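Local coordinates for protein putative zinc protease (Bordetella pertussis, PDB 3IH6) that probably forms one domain of a larger zinc-dependent metalloendopeptidase of the M16 peptidase family, at residues V27-L33 / G83-A89; A36-V42 / Q161-V165; V142-L146 / L157-Q161. All blocks are in the same frame, centred on the assembly; numbering follows the deposited sequence.

Contact 1. Residues V27-L33 / G83-A89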
ATOM      1  N   VAL E  27     -17.585 -24.660   4.541  1.00 21.73           N
ATOM      2  CA  VAL E  27     -17.014 -25.906   5.025  1.00 22.08           C
ATOM      3  C   VAL E  27     -15.536 -25.869   4.763  1.00 22.73           C
ATOM      4  O   VAL E  27     -15.071 -25.093   3.907  1.00 22.35           O
ATOM      5  CB  VAL E  27     -17.655 -27.167   4.407  1.00 21.87           C
ATOM      6  CG1 VAL E  27     -19.071 -27.292   4.918  1.00 22.38           C
ATOM      7  CG2 VAL E  27     -17.603 -27.154   2.882  1.00 21.58           C
ATOM      8  N   ALA E  28     -14.799 -26.670   5.534  1.00 22.40           N
ATOM      9  CA  ALA E  28     -13.354 -26.611   5.526  1.00 22.62           C
ATOM     10  C   ALA E  28     -12.725 -27.945   5.829  1.00 22.91           C
ATOM     11  O   ALA E  28     -13.275 -28.753   6.589  1.00 23.09           O
ATOM     12  CB  ALA E  28     -12.844 -25.548   6.528  1.00 22.65           C
ATOM     13  N   ALA E  29     -11.550 -28.160   5.239  1.00 23.08           N
ATOM     14  CA  ALA E  29     -10.674 -29.248   5.644  1.00 22.89           C
ATOM     15  C   ALA E  29      -9.248 -28.757   6.018  1.00 22.59           C
ATOM     16  O   ALA E  29      -8.560 -28.109   5.217  1.00 22.41           O
ATOM     17  CB  ALA E  29     -10.613 -30.328   4.572  1.00 22.57           C
HETATM   18  N   MSE E  30      -8.822 -29.098   7.233  1.00 21.17           N
HETATM   19  CA  MSE E  30      -7.492 -28.734   7.733  1.00 21.19           C
HETATM   20  C   MSE E  30      -6.476 -29.878   7.652  1.00 19.57           C
HETATM   21  O   MSE E  30      -6.778 -31.026   7.995  1.00 19.45           O
HETATM   22  CB  MSE E  30      -7.589 -28.298   9.199  1.00 21.89           C
HETATM   23  CG  MSE E  30      -6.436 -27.419   9.657  1.00 24.41           C
HETATM   24 SE   MSE E  30      -6.854 -25.612   9.079  0.50 30.30          SE
HETATM   25  CE  MSE E  30      -8.734 -25.573   9.728  1.00 27.71           C
ATOM     26  N   TYR E  31      -5.253 -29.527   7.249  1.00 18.45           N
ATOM     27  CA  TYR E  31      -4.148 -30.453   7.149  1.00 17.36           C
ATOM     28  C   TYR E  31      -2.904 -29.799   7.785  1.00 18.12           C
ATOM     29  O   TYR E  31      -2.860 -28.563   7.975  1.00 19.17           O
ATOM     30  CB  TYR E  31      -3.869 -30.758   5.683  1.00 16.82           C
ATOM     31  CG  TYR E  31      -4.989 -31.424   4.926  1.00 15.88           C
ATOM     32  CD1 TYR E  31      -5.029 -32.830   4.762  1.00 15.16           C
ATOM     33  CD2 TYR E  31      -6.010 -30.672   4.368  1.00 15.30           C
ATOM     34  CE1 TYR E  31      -6.078 -33.468   4.042  1.00 13.14           C
ATOM     35  CE2 TYR E  31      -7.072 -31.293   3.661  1.00 16.51           C
ATOM     36  CZ  TYR E  31      -7.095 -32.695   3.505  1.00 16.21           C
ATOM     37  OH  TYR E  31      -8.132 -33.267   2.784  1.00 15.18           O
ATOM     38  N   HIS E  32      -1.893 -30.587   8.123  1.00 17.48           N
ATOM     39  CA  HIS E  32      -0.642 -29.983   8.625  1.00 19.83           C
ATOM     40  C   HIS E  32       0.482 -29.780   7.605  1.00 19.52           C
ATOM     41  O   HIS E  32       0.573 -30.515   6.637  1.00 19.73           O
ATOM     42  CB  HIS E  32      -0.126 -30.625   9.927  1.00 19.51           C
ATOM     43  CG  HIS E  32       0.501 -31.977   9.761  1.00 20.98           C
ATOM     44  ND1 HIS E  32      -0.175 -33.145  10.055  1.00 23.92           N
ATOM     45  CD2 HIS E  32       1.762 -32.348   9.425  1.00 21.38           C
ATOM     46  CE1 HIS E  32       0.641 -34.180   9.892  1.00 23.33           C
ATOM     47  NE2 HIS E  32       1.823 -33.724   9.513  1.00 20.80           N
ATOM     48  N   LEU E  33       1.327 -28.774   7.834  1.00 20.24           N
ATOM     49  CA  LEU E  33       2.465 -28.490   6.942  1.00 20.48           C
ATOM     50  C   LEU E  33       3.665 -29.349   7.303  1.00 20.44           C
ATOM     51  O   LEU E  33       3.812 -29.696   8.460  1.00 21.87           O
ATOM     52  CB  LEU E  33       2.884 -27.004   7.044  1.00 20.78           C
ATOM     53  CG  LEU E  33       1.821 -25.942   6.692  1.00 19.94           C
ATOM     54  CD1 LEU E  33       2.262 -24.533   7.050  1.00 16.94           C
ATOM     55  CD2 LEU E  33       1.385 -26.037   5.248  1.00 18.33           C
ATOM     56  N   GLY E  83       2.052 -25.768  12.013  1.00 17.53           N
ATOM     57  CA  GLY E  83       1.783 -25.087  10.719  1.00 16.96           C
ATOM     58  C   GLY E  83       0.675 -25.828   9.991  1.00 16.63           C
ATOM     59  O   GLY E  83       0.680 -27.035   9.976  1.00 17.58           O
ATOM     60  N   LEU E  84      -0.279 -25.103   9.416  1.00 15.91           N
ATOM     61  CA  LEU E  84      -1.511 -25.673   8.891  1.00 16.53           C
ATOM     62  C   LEU E  84      -1.838 -25.220   7.479  1.00 17.32           C
ATOM     63  O   LEU E  84      -1.567 -24.059   7.092  1.00 16.58           O
ATOM     64  CB  LEU E  84      -2.706 -25.368   9.804  1.00 16.47           C
ATOM     65  CG  LEU E  84      -2.801 -25.818  11.269  1.00 17.81           C
ATOM     66  CD1 LEU E  84      -4.156 -25.354  11.941  1.00 17.20           C
ATOM     67  CD2 LEU E  84      -2.602 -27.342  11.449  1.00 17.12           C
ATOM     68  N   ALA E  85      -2.391 -26.156   6.693  1.00 18.13           N
ATOM     69  CA  ALA E  85      -2.894 -25.812   5.373  1.00 17.21           C
ATOM     70  C   ALA E  85      -4.390 -25.903   5.539  1.00 19.32           C
ATOM     71  O   ALA E  85      -4.896 -26.872   6.129  1.00 19.39           O
ATOM     72  CB  ALA E  85      -2.407 -26.787   4.299  1.00 18.35           C
HETATM   73  N   MSE E  86      -5.090 -24.894   5.026  1.00 18.99           N
HETATM   74  CA  MSE E  86      -6.517 -24.850   5.103  1.00 20.28           C
HETATM   75  C   MSE E  86      -7.181 -24.689   3.731  1.00 19.62           C
HETATM   76  O   MSE E  86      -6.956 -23.699   3.038  1.00 19.41           O
HETATM   77  CB  MSE E  86      -6.934 -23.688   6.011  1.00 20.25           C
HETATM   78  CG  MSE E  86      -8.323 -23.744   6.328  1.00 23.71           C
HETATM   79 SE   MSE E  86      -8.874 -22.141   7.240  0.75 34.68          SE
HETATM   80  CE  MSE E  86     -10.601 -22.838   7.675  1.00 26.99           C
ATOM     81  N   PHE E  87      -8.021 -25.654   3.364  1.00 18.90           N
ATOM     82  CA  PHE E  87      -8.805 -25.552   2.151  1.00 18.55           C
ATOM     83  C   PHE E  87     -10.258 -25.475   2.536  1.00 19.02           C
ATOM     84  O   PHE E  87     -10.685 -26.023   3.564  1.00 18.21           O
ATOM     85  CB  PHE E  87      -8.554 -26.733   1.216  1.00 18.58           C
ATOM     86  CG  PHE E  87      -7.099 -26.895   0.839  1.00 18.24           C
ATOM     87  CD1 PHE E  87      -6.544 -26.127  -0.172  1.00 16.87           C
ATOM     88  CD2 PHE E  87      -6.280 -27.774   1.532  1.00 19.28           C
ATOM     89  CE1 PHE E  87      -5.211 -26.245  -0.496  1.00 17.72           C
ATOM     90  CE2 PHE E  87      -4.901 -27.917   1.185  1.00 19.47           C
ATOM     91  CZ  PHE E  87      -4.379 -27.146   0.189  1.00 15.63           C
ATOM     92  N   GLY E  88     -11.049 -24.779   1.730  1.00 19.40           N
ATOM     93  CA  GLY E  88     -12.473 -24.793   2.031  1.00 19.03           C
ATOM     94  C   GLY E  88     -13.327 -24.347   0.887  1.00 19.11           C
ATOM     95  O   GLY E  88     -12.826 -24.033  -0.191  1.00 19.19           O
ATOM     96  N   ALA E  89     -14.634 -24.343   1.110  1.00 18.82           N
ATOM     97  CA  ALA E  89     -15.561 -23.915   0.077  1.00 19.25           C
ATOM     98  C   ALA E  89     -16.595 -23.031   0.691  1.00 19.71           C
ATOM     99  O   ALA E  89     -16.982 -23.222   1.846  1.00 19.45           O
ATOM    100  CB  ALA E  89     -16.217 -25.119  -0.669  1.00 17.90           C
TER

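Contact 2. Residues A36-V42 / Q161-V165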
ATOM      1  N   ALA E  36       9.418 -26.192   7.704  1.00 15.88           N
ATOM      2  CA  ALA E  36       9.746 -25.159   6.699  1.00 16.16           C
ATOM      3  C   ALA E  36      11.107 -25.402   6.040  1.00 16.45           C
ATOM      4  O   ALA E  36      11.345 -24.946   4.920  1.00 15.31           O
ATOM      5  CB  ALA E  36       9.705 -23.742   7.326  1.00 15.93           C
ATOM      6  N   GLY E  37      11.989 -26.117   6.751  1.00 16.40           N
ATOM      7  CA  GLY E  37      13.291 -26.507   6.223  1.00 16.97           C
ATOM      8  C   GLY E  37      13.272 -27.699   5.268  1.00 17.27           C
ATOM      9  O   GLY E  37      14.283 -27.990   4.585  1.00 17.06           O
ATOM     10  N   SER E  38      12.149 -28.403   5.227  1.00 16.89           N
ATOM     11  CA  SER E  38      11.991 -29.569   4.358  1.00 17.90           C
ATOM     12  C   SER E  38      11.717 -29.140   2.902  1.00 18.79           C
ATOM     13  O   SER E  38      10.950 -28.196   2.685  1.00 19.00           O
ATOM     14  CB  SER E  38      10.814 -30.397   4.871  1.00 18.30           C
ATOM     15  OG  SER E  38      10.353 -31.335   3.916  1.00 18.85           O
ATOM     16  N   PRO E  39      12.340 -29.823   1.901  1.00 19.58           N
ATOM     17  CA  PRO E  39      11.982 -29.747   0.459  1.00 19.83           C
ATOM     18  C   PRO E  39      10.457 -29.698   0.212  1.00 20.06           C
ATOM     19  O   PRO E  39       9.943 -28.812  -0.508  1.00 21.01           O
ATOM     20  CB  PRO E  39      12.562 -31.066  -0.112  1.00 20.10           C
ATOM     21  CG  PRO E  39      13.398 -31.661   0.992  1.00 20.62           C
ATOM     22  CD  PRO E  39      13.531 -30.662   2.094  1.00 18.38           C
ATOM     23  N   ASP E  40       9.735 -30.601   0.864  1.00 19.57           N
ATOM     24  CA  ASP E  40       8.262 -30.669   0.782  1.00 18.66           C
ATOM     25  C   ASP E  40       7.501 -29.390   1.092  1.00 17.68           C
ATOM     26  O   ASP E  40       6.379 -29.171   0.607  1.00 18.04           O
ATOM     27  CB  ASP E  40       7.764 -31.818   1.662  1.00 18.79           C
ATOM     28  CG  ASP E  40       8.279 -33.150   1.161  1.00 18.91           C
ATOM     29  OD1 ASP E  40       8.552 -33.192  -0.055  1.00 17.01           O
ATOM     30  OD2 ASP E  40       8.461 -34.106   1.958  1.00 21.19           O
ATOM     31  N   PHE E  41       8.088 -28.531   1.896  1.00 16.21           N
ATOM     32  CA  PHE E  41       7.322 -27.369   2.334  1.00 15.34           C
ATOM     33  C   PHE E  41       6.899 -26.551   1.129  1.00 15.46           C
ATOM     34  O   PHE E  41       5.712 -26.228   0.989  1.00 15.52           O
ATOM     35  CB  PHE E  41       8.089 -26.536   3.370  1.00 14.25           C
ATOM     36  CG  PHE E  41       7.332 -25.334   3.875  1.00 15.83           C
ATOM     37  CD1 PHE E  41       6.662 -25.389   5.096  1.00 15.68           C
ATOM     38  CD2 PHE E  41       7.312 -24.143   3.145  1.00 15.01           C
ATOM     39  CE1 PHE E  41       5.977 -24.307   5.585  1.00 16.02           C
ATOM     40  CE2 PHE E  41       6.643 -23.031   3.635  1.00 19.54           C
ATOM     41  CZ  PHE E  41       5.984 -23.107   4.874  1.00 19.46           C
ATOM     42  N   VAL E  42       7.835 -26.189   0.261  1.00 15.02           N
ATOM     43  CA  VAL E  42       7.415 -25.403  -0.893  1.00 16.71           C
ATOM     44  C   VAL E  42       6.523 -26.169  -1.835  1.00 17.08           C
ATOM     45  O   VAL E  42       5.651 -25.549  -2.490  1.00 17.84           O
ATOM     46  CB  VAL E  42       8.537 -24.681  -1.660  1.00 16.54           C
ATOM     47  CG1 VAL E  42       9.279 -23.779  -0.732  1.00 18.80           C
ATOM     48  CG2 VAL E  42       9.447 -25.633  -2.328  1.00 14.79           C
ATOM     49  N   GLN E 161      14.064 -20.955  -0.044  1.00 19.80           N
ATOM     50  CA  GLN E 161      12.706 -21.285  -0.485  1.00 20.93           C
ATOM     51  C   GLN E 161      12.560 -20.826  -1.931  1.00 21.87           C
ATOM     52  O   GLN E 161      12.057 -21.569  -2.772  1.00 22.62           O
ATOM     53  CB  GLN E 161      11.591 -20.676   0.413  1.00 21.68           C
ATOM     54  CG  GLN E 161      11.471 -21.148   1.905  1.00 22.50           C
ATOM     55  CD  GLN E 161      11.352 -22.661   2.123  1.00 28.44           C
ATOM     56  OE1 GLN E 161      11.889 -23.455   1.361  1.00 31.43           O
ATOM     57  NE2 GLN E 161      10.664 -23.063   3.211  1.00 28.80           N
ATOM     58  N   ARG E 162      13.052 -19.622  -2.227  1.00 21.92           N
ATOM     59  CA  ARG E 162      13.083 -19.104  -3.594  1.00 21.30           C
ATOM     60  C   ARG E 162      13.808 -20.057  -4.539  1.00 20.70           C
ATOM     61  O   ARG E 162      13.303 -20.352  -5.633  1.00 19.76           O
ATOM     62  CB  ARG E 162      13.755 -17.718  -3.630  1.00 21.65           C
ATOM     63  CG  ARG E 162      13.449 -16.893  -4.873  1.00 24.07           C
ATOM     64  CD  ARG E 162      14.479 -17.080  -5.947  1.00 28.02           C
ATOM     65  NE  ARG E 162      15.737 -16.495  -5.519  1.00 32.31           N
ATOM     66  CZ  ARG E 162      16.428 -15.608  -6.222  1.00 34.13           C
ATOM     67  NH1 ARG E 162      17.566 -15.125  -5.729  1.00 37.03           N
ATOM     68  NH2 ARG E 162      15.998 -15.231  -7.420  1.00 34.22           N
ATOM     69  N   ASP E 163      14.986 -20.538  -4.121  1.00 19.55           N
ATOM     70  CA  ASP E 163      15.783 -21.406  -4.983  1.00 19.06           C
ATOM     71  C   ASP E 163      15.085 -22.725  -5.242  1.00 18.46           C
ATOM     72  O   ASP E 163      15.062 -23.203  -6.374  1.00 17.34           O
ATOM     73  CB  ASP E 163      17.205 -21.629  -4.447  1.00 19.89           C
ATOM     74  CG  ASP E 163      18.106 -20.406  -4.659  1.00 20.97           C
ATOM     75  OD1 ASP E 163      17.901 -19.660  -5.653  1.00 18.31           O
ATOM     76  OD2 ASP E 163      19.001 -20.191  -3.812  1.00 21.21           O
ATOM     77  N   ARG E 164      14.496 -23.279  -4.189  1.00 18.82           N
ATOM     78  CA  ARG E 164      13.731 -24.531  -4.263  1.00 19.43           C
ATOM     79  C   ARG E 164      12.513 -24.389  -5.170  1.00 19.32           C
ATOM     80  O   ARG E 164      12.152 -25.308  -5.860  1.00 18.82           O
ATOM     81  CB  ARG E 164      13.260 -24.916  -2.876  1.00 19.19           C
ATOM     82  CG  ARG E 164      14.360 -25.479  -1.994  1.00 20.20           C
ATOM     83  CD  ARG E 164      13.901 -25.573  -0.558  1.00 19.78           C
ATOM     84  NE  ARG E 164      14.836 -26.416   0.196  1.00 25.84           N
ATOM     85  CZ  ARG E 164      14.833 -26.600   1.515  1.00 25.63           C
ATOM     86  NH1 ARG E 164      13.940 -25.998   2.302  1.00 28.56           N
ATOM     87  NH2 ARG E 164      15.745 -27.382   2.050  1.00 26.26           N
ATOM     88  N   VAL E 165      11.888 -23.214  -5.161  1.00 19.84           N
ATOM     89  CA  VAL E 165      10.722 -22.984  -6.021  1.00 19.30           C
ATOM     90  C   VAL E 165      11.138 -22.876  -7.484  1.00 19.37           C
ATOM     91  O   VAL E 165      10.530 -23.506  -8.348  1.00 20.00           O
ATOM     92  CB  VAL E 165       9.904 -21.746  -5.566  1.00 19.00           C
ATOM     93  CG1 VAL E 165       8.986 -21.217  -6.706  1.00 18.84           C
ATOM     94  CG2 VAL E 165       9.118 -22.078  -4.327  1.00 16.70           C
TER
HETATM   95  O   HOH W   1      10.954 -26.041   1.197  1.00 34.93           O

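Contact 3. Residues V142-L146 / L157-Q161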
ATOM      1  N   VAL E 142      11.771  -7.233   2.973  1.00 20.30           N
ATOM      2  CA  VAL E 142      12.849  -8.216   3.175  1.00 19.52           C
ATOM      3  C   VAL E 142      13.123  -8.418   4.670  1.00 18.52           C
ATOM      4  O   VAL E 142      13.338  -9.535   5.112  1.00 17.87           O
ATOM      5  CB  VAL E 142      14.157  -7.770   2.483  1.00 20.60           C
ATOM      6  CG1 VAL E 142      15.337  -8.704   2.863  1.00 19.39           C
ATOM      7  CG2 VAL E 142      13.963  -7.708   0.963  1.00 20.48           C
ATOM      8  N   GLY E 143      13.149  -7.323   5.435  1.00 19.00           N
ATOM      9  CA  GLY E 143      13.456  -7.368   6.867  1.00 18.88           C
ATOM     10  C   GLY E 143      12.418  -8.224   7.577  1.00 20.01           C
ATOM     11  O   GLY E 143      12.756  -9.014   8.470  1.00 21.30           O
ATOM     12  N   VAL E 144      11.155  -8.110   7.163  1.00 19.72           N
ATOM     13  CA  VAL E 144      10.108  -8.929   7.751  1.00 19.17           C
ATOM     14  C   VAL E 144      10.299 -10.387   7.341  1.00 19.91           C
ATOM     15  O   VAL E 144      10.260 -11.295   8.204  1.00 19.82           O
ATOM     16  CB  VAL E 144       8.699  -8.413   7.385  1.00 20.01           C
ATOM     17  CG1 VAL E 144       7.618  -9.381   7.867  1.00 16.57           C
ATOM     18  CG2 VAL E 144       8.473  -7.006   7.992  1.00 19.72           C
ATOM     19  N   ALA E 145      10.536 -10.624   6.045  1.00 19.56           N
ATOM     20  CA  ALA E 145      10.647 -11.997   5.572  1.00 19.81           C
ATOM     21  C   ALA E 145      11.851 -12.680   6.205  1.00 19.78           C
ATOM     22  O   ALA E 145      11.804 -13.844   6.517  1.00 19.92           O
ATOM     23  CB  ALA E 145      10.725 -12.057   4.049  1.00 19.94           C
ATOM     24  N   LEU E 146      12.925 -11.929   6.410  1.00 21.07           N
ATOM     25  CA  LEU E 146      14.128 -12.462   7.028  1.00 21.36           C
ATOM     26  C   LEU E 146      13.862 -12.841   8.492  1.00 21.76           C
ATOM     27  O   LEU E 146      14.156 -13.975   8.892  1.00 21.97           O
ATOM     28  CB  LEU E 146      15.310 -11.478   6.865  1.00 20.90           C
ATOM     29  CG  LEU E 146      16.073 -11.654   5.536  1.00 20.85           C
ATOM     30  CD1 LEU E 146      17.196 -10.624   5.391  1.00 18.09           C
ATOM     31  CD2 LEU E 146      16.627 -13.067   5.392  1.00 17.86           C
ATOM     32  N   LEU E 157      16.391 -19.653   4.826  1.00 21.10           N
ATOM     33  CA  LEU E 157      15.106 -19.947   4.173  1.00 21.44           C
ATOM     34  C   LEU E 157      14.537 -18.874   3.200  1.00 21.96           C
ATOM     35  O   LEU E 157      13.995 -19.219   2.118  1.00 22.02           O
ATOM     36  CB  LEU E 157      14.053 -20.410   5.201  1.00 21.22           C
ATOM     37  CG  LEU E 157      14.400 -21.725   5.915  1.00 20.17           C
ATOM     38  CD1 LEU E 157      13.455 -21.957   7.082  1.00 20.30           C
ATOM     39  CD2 LEU E 157      14.308 -22.866   4.919  1.00 21.46           C
ATOM     40  N   PHE E 158      14.628 -17.591   3.559  1.00 21.64           N
ATOM     41  CA  PHE E 158      14.160 -16.526   2.644  1.00 21.38           C
ATOM     42  C   PHE E 158      14.704 -16.721   1.238  1.00 21.65           C
ATOM     43  O   PHE E 158      13.951 -16.648   0.251  1.00 21.95           O
ATOM     44  CB  PHE E 158      14.496 -15.113   3.160  1.00 22.10           C
ATOM     45  CG  PHE E 158      14.057 -14.023   2.219  1.00 22.38           C
ATOM     46  CD1 PHE E 158      12.711 -13.862   1.904  1.00 22.83           C
ATOM     47  CD2 PHE E 158      14.974 -13.205   1.607  1.00 24.66           C
ATOM     48  CE1 PHE E 158      12.300 -12.887   1.017  1.00 24.24           C
ATOM     49  CE2 PHE E 158      14.560 -12.216   0.710  1.00 25.24           C
ATOM     50  CZ  PHE E 158      13.218 -12.065   0.420  1.00 22.32           C
ATOM     51  N   PHE E 159      15.998 -17.044   1.135  1.00 20.81           N
ATOM     52  CA  PHE E 159      16.598 -17.286  -0.153  1.00 20.24           C
ATOM     53  C   PHE E 159      16.470 -18.708  -0.647  1.00 19.82           C
ATOM     54  O   PHE E 159      16.321 -18.943  -1.857  1.00 19.67           O
ATOM     55  CB  PHE E 159      18.074 -16.862  -0.138  1.00 20.47           C
ATOM     56  CG  PHE E 159      18.252 -15.419   0.113  1.00 22.95           C
ATOM     57  CD1 PHE E 159      18.017 -14.491  -0.907  1.00 24.03           C
ATOM     58  CD2 PHE E 159      18.593 -14.967   1.373  1.00 22.23           C
ATOM     59  CE1 PHE E 159      18.170 -13.136  -0.662  1.00 24.16           C
ATOM     60  CE2 PHE E 159      18.748 -13.621   1.607  1.00 25.04           C
ATOM     61  CZ  PHE E 159      18.530 -12.711   0.581  1.00 23.90           C
ATOM     62  N   LEU E 160      16.529 -19.658   0.280  1.00 20.06           N
ATOM     63  CA  LEU E 160      16.514 -21.064  -0.084  1.00 19.94           C
ATOM     64  C   LEU E 160      15.157 -21.469  -0.645  1.00 19.87           C
ATOM     65  O   LEU E 160      15.120 -22.216  -1.637  1.00 18.46           O
ATOM     66  CB  LEU E 160      16.934 -21.966   1.089  1.00 20.73           C
ATOM     67  CG  LEU E 160      16.854 -23.500   0.928  1.00 21.27           C
ATOM     68  CD1 LEU E 160      17.725 -24.070  -0.211  1.00 20.59           C
ATOM     69  CD2 LEU E 160      17.192 -24.190   2.271  1.00 25.21           C
ATOM     70  N   GLN E 161      14.064 -20.955  -0.044  1.00 19.80           N
ATOM     71  CA  GLN E 161      12.706 -21.285  -0.485  1.00 20.93           C
ATOM     72  C   GLN E 161      12.560 -20.826  -1.931  1.00 21.87           C
ATOM     73  O   GLN E 161      12.057 -21.569  -2.772  1.00 22.62           O
ATOM     74  CB  GLN E 161      11.591 -20.676   0.413  1.00 21.68           C
ATOM     75  CG  GLN E 161      11.471 -21.148   1.905  1.00 22.50           C
ATOM     76  CD  GLN E 161      11.352 -22.661   2.123  1.00 28.44           C
ATOM     77  OE1 GLN E 161      11.889 -23.455   1.361  1.00 31.43           O
ATOM     78  NE2 GLN E 161      10.664 -23.063   3.211  1.00 28.80           N
TER

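Contact 1. Residues V27-L33 / G83-A89
Gly83 O accepts from Leu33 N at 2.8 Å and opens a ladder of antiparallel backbone bonds between 27-33 and 83-89. The isobutyl group of Leu33 lies over the Gly83-Leu84 peptide, its CD1 3.5 Å from Leu84 N; Gly83, with no side chain, lets that methyl lie close on the backbone. Leu84, in a non-hydrogen-bonded pair with His32, sends CD1 across the chain of Met30 at about a right angle. Ala85 N and Tyr31 N then bond to each other's carbonyls, and the small CB of Ala85 packs on Leu33 CD2. Met86, a selenomethionine like Met30, runs out extended along the sheet. The chain of Met30, by contrast, bends at chi2 (82°) and chi3 (47°), which folds its selenium back to 3.6 Å from Met86 CB; the flexible, unbranched chains can fit round each other, and Met86 CE goes on to touch Ala28 CB at 3.7 Å. On the face with Ala85, Tyr31 CD2 comes to the edge of the Phe87 ring, 4.1 Å from Phe87 CD2, the two side chains crossing at about a right angle. Gly88, having no side chain, lets the backbones approach, its CA 4.0 Å from Ala28 CA. Phe87 and Ala29, and at the end Ala89 and Val27, each bond N to O in both directions. This antiparallel pair forms the inner part of the sheet in a domain matching the M16 inactive-domain family, flanked by 71-77 beyond 84-89 and by 187-191 beyond 27-32. Helices 39-52 and 97-109 cover the Phe87 and Tyr31 face, where Glu109 bonds the Tyr31 hydroxyl, while Trp155 of a second subunit packs on Ala28, Met30 and Met86.

Contact 2. Residues A36-V42 / Q161-V165
The 36-42 segment turns through a loop, after strand 26-32, into the first turn of helix 39-52, and its Val42 comes closest to helix 157-167 at Val165, CA to CA 6.6 Å. Val42 is the apolar centre: its CB lies 3.8 Å from Val165 CG2, its CG2 rests on Arg164 CB, and its CG1 touches the amide of Gln161. A compact branched residue suits a place with neighbours on several sides. Gln161 bends at chi2 (-54°), which carries its amide beside the Phe41 ring, the two planes only 16° apart; from there NE2 makes a weak bond to Ala36 O at 2.6 Å. Arg164 instead is extended from CG to NE. Its NH2 and NH1 each lie 3.0 Å from Gly37 O, the NH1 bond being weak, and Pro39 N lies over the guanidinium face. A weak bond from NH1 to Gln161 OE1 ties the two side chains together. Ser38 caps the helix, its OG accepting a weak bond from Asp40 N. The carbonyls of Ala36 and Gly37 thus receive side-chain N-H groups, and a water adds partners to Ser38 O and Val42 N, so a guanidinium, an amide and a water hold the loop largely through its backbone.

Contact 3. Residues V142-L146 / L157-Q161
Phe158 is the bump of this contact. Its first torsion sets CG anti to the backbone nitrogen (chi1 179°) and drives the ring out from helix 157-167 into a shallow hollow on helix 139-152 formed by Val142, Ala145 and Leu146. Ala145 makes the floor: its CB is 3.4 Å from Phe158 CD1 and nearly as near to CE1, and a single methyl suits a place where an aromatic ring comes so close to the helix. Leu146 forms one wall, setting CD2 3.7 Å from Phe158 CB, and the two side chains cross at about a right angle. These are two consecutive helices, 139-152 and 157-167, joined by a short connection, and their segment axes stand 93° apart with a closest approach of 10.4 Å; the Phe158 ring spans much of that distance. Val142, one turn before Leu146, approaches CE2 of Phe158 through CG1, at 4.2 Å. Phe159 adds a second ring: Phe158 CD2 sits 3.7 Å above its plane, over the centre, while Leu146 CD2 reaches its CE2. Trp132 of helix 118-136 stacks with Phe158, and Phe75 of a third subunit packs on Val142 and Leu146.

In the fold
Contact 1 is buried and lies nearest the chain's centre, in the sheet, combining regular backbone bonding with mostly apolar side chains on both faces. Contacts 2 and 3 lie farther out, at the helical end, and share helix 157-167; Gln161 lies in both contacts but does its touching in contact 2. Contact 3 is buried and wholly apolar; contact 2 is only partly buried and the richest in polar side-chain bonds, with a water among them. Leu33 touches Phe41, linking the end of strand 26-32 to the helix that follows it, while Leu157 packs against the loop of contact 2. Neighbouring subunits cover parts of contacts 1 and 3.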